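Beta-N-acetylglucosaminidase (Thermotoga maritima, PDB 3WO8) probably hydrolyses terminal non-reducing N-acetyl-D-hexosamine residues from N-acetyl-beta-D-hexosaminides, as a glycosidase of glycosyl hydrolase family 3. Local coordinates at residues 67-71 with 324-329. Sequence-based numbering, arbitrary orientation.
Sequences GDFLI and LAFAKK
Asp68 reaches across to Lys329, its CG anti to the backbone N (chi1 -178°), and forms a salt bridge in which Lys329 NZ lies 2.8 Å from Asp68 OD1. The ammonium arrives on the syn side of OD1, 26° out of the carboxylate plane. A bend at the last torsion of Lys329 (chi4 -59°) also brings NZ within 2.8 Å of Leu324 O, above the carbonyl plane; Ala327 N donates to the same oxygen from the opposite face, giving this carbonyl near the helix end two donors. With an alanine at Asp68, the ammonium of Lys329 would probably lose its carboxylate mate and be freer to swing off Leu324 O. Phe69 directs its CB away from the helix end, its side chain packing on Leu63 and Ile43, and offers its carbonyl carbon to Leu324 CD1 at 3.6 Å. Leu70 CD2 lies 3.4 Å from Leu324 CD1 and also touches Ala327 CB at 4.1 Å. Asn120 lies beside this apolar patch, hydrogen-bonded through ND2 to Phe69 O and through OD1 to Ile71 N. The contact thus seats the last turn of helix 310-326 and the loop after it against the lead-in and start of strand 70-72, in the parallel-stranded TIM barrel of family 3 glycosidases.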
loop_
_atom_site.group_PDB
_atom_site.type_symbol
_atom_site.label_atom_id
_atom_site.label_comp_id
_atom_site.label_asym_id
_atom_site.label_seq_id
_atom_site.Cartn_x
_atom_site.Cartn_y
_atom_site.Cartn_z
ATOM N N GLY B 67 24.898 -5.113 -4.171
ATOM C CA GLY B 67 24.958 -5.818 -5.443
ATOM C C GLY B 67 23.713 -5.874 -6.319
ATOM O O GLY B 67 22.836 -5.008 -6.294
ATOM N N ASP B 68 23.644 -6.920 -7.107
ATOM C CA ASP B 68 22.660 -6.973 -8.132
ATOM C C ASP B 68 21.907 -8.259 -7.873
ATOM O O ASP B 68 22.495 -9.326 -7.992
ATOM C CB ASP B 68 23.375 -6.949 -9.482
ATOM C CG ASP B 68 22.421 -6.947 -10.649
ATOM O OD1 ASP B 68 21.501 -6.102 -10.687
ATOM O OD2 ASP B 68 22.601 -7.774 -11.560
ATOM N N PHE B 69 20.625 -8.148 -7.484
ATOM C CA PHE B 69 19.788 -9.306 -7.102
ATOM C C PHE B 69 18.463 -9.410 -7.809
ATOM O O PHE B 69 17.993 -8.494 -8.456
ATOM C CB PHE B 69 19.432 -9.279 -5.631
ATOM C CG PHE B 69 20.585 -9.032 -4.726
ATOM C CD1 PHE B 69 21.047 -7.749 -4.517
ATOM C CD2 PHE B 69 21.188 -10.072 -4.040
ATOM C CE1 PHE B 69 22.114 -7.502 -3.646
ATOM C CE2 PHE B 69 22.276 -9.838 -3.186
ATOM C CZ PHE B 69 22.735 -8.544 -2.982
ATOM N N LEU B 70 17.865 -10.578 -7.638
ATOM C CA LEU B 70 16.525 -10.822 -8.031
ATOM C C LEU B 70 15.723 -10.795 -6.770
ATOM O O LEU B 70 15.848 -11.701 -5.968
ATOM C CB LEU B 70 16.404 -12.197 -8.645
ATOM C CG LEU B 70 17.119 -12.336 -9.972
ATOM C CD1 LEU B 70 16.819 -13.701 -10.549
ATOM C CD2 LEU B 70 16.696 -11.241 -10.938
ATOM N N ILE B 71 14.901 -9.748 -6.614
ATOM C CA ILE B 71 14.130 -9.465 -5.403
ATOM C C ILE B 71 12.677 -9.743 -5.671
ATOM O O ILE B 71 12.060 -9.126 -6.554
ATOM C CB ILE B 71 14.352 -8.024 -4.942
ATOM C CG1 ILE B 71 15.862 -7.742 -4.935
ATOM C CG2 ILE B 71 13.829 -7.848 -3.519
ATOM C CD1 ILE B 71 16.323 -6.414 -4.341
ATOM N N LEU B 324 19.364 -11.395 -14.670
ATOM C CA LEU B 324 19.842 -10.308 -13.899
ATOM C C LEU B 324 20.151 -9.110 -14.782
ATOM O O LEU B 324 19.799 -7.967 -14.443
ATOM C CB LEU B 324 21.094 -10.752 -13.158
ATOM C CG LEU B 324 21.249 -10.257 -11.734
ATOM C CD1 LEU B 324 19.995 -10.442 -10.912
ATOM C CD2 LEU B 324 22.417 -10.983 -11.084
ATOM N N ALA B 325 20.800 -9.358 -15.917
ATOM C CA ALA B 325 21.175 -8.272 -16.827
ATOM C C ALA B 325 19.991 -7.580 -17.494
ATOM O O ALA B 325 20.135 -6.452 -17.915
ATOM C CB ALA B 325 22.142 -8.755 -17.882
ATOM N N PHE B 326 18.829 -8.220 -17.599
ATOM C CA PHE B 326 17.636 -7.490 -18.045
ATOM C C PHE B 326 16.617 -7.141 -16.950
ATOM O O PHE B 326 15.609 -6.535 -17.227
ATOM C CB PHE B 326 16.952 -8.157 -19.262
ATOM C CG PHE B 326 16.401 -9.532 -19.017
ATOM C CD1 PHE B 326 15.454 -9.776 -18.041
ATOM C CD2 PHE B 326 16.792 -10.582 -19.832
ATOM C CE1 PHE B 326 14.945 -11.057 -17.856
ATOM C CE2 PHE B 326 16.291 -11.860 -19.651
ATOM C CZ PHE B 326 15.358 -12.101 -18.661
ATOM N N ALA B 327 16.863 -7.499 -15.708
ATOM C CA ALA B 327 15.938 -7.123 -14.652
ATOM C C ALA B 327 16.159 -5.667 -14.321
ATOM O O ALA B 327 17.298 -5.197 -14.367
ATOM C CB ALA B 327 16.149 -7.984 -13.418
ATOM N N LYS B 328 15.068 -4.974 -13.994
ATOM C CA LYS B 328 15.104 -3.599 -13.443
ATOM C C LYS B 328 16.035 -3.495 -12.230
ATOM O O LYS B 328 16.262 -4.470 -11.534
ATOM C CB LYS B 328 13.690 -3.133 -13.037
ATOM C CG LYS B 328 12.691 -2.996 -14.182
ATOM C CD LYS B 328 13.290 -2.301 -15.395
ATOM C CE LYS B 328 12.206 -1.722 -16.283
ATOM N NZ LYS B 328 12.792 -1.243 -17.560
ATOM N N LYS B 329 16.545 -2.307 -11.965
ATOM C CA LYS B 329 17.664 -2.154 -11.039
ATOM C C LYS B 329 17.553 -1.071 -9.960
ATOM O O LYS B 329 18.392 -1.021 -9.076
ATOM C CB LYS B 329 18.943 -1.908 -11.856
ATOM C CG LYS B 329 19.392 -3.117 -12.684
ATOM C CD LYS B 329 20.903 -3.123 -12.959
ATOM C CE LYS B 329 21.315 -4.235 -13.923
ATOM N NZ LYS B 329 20.956 -5.591 -13.409
#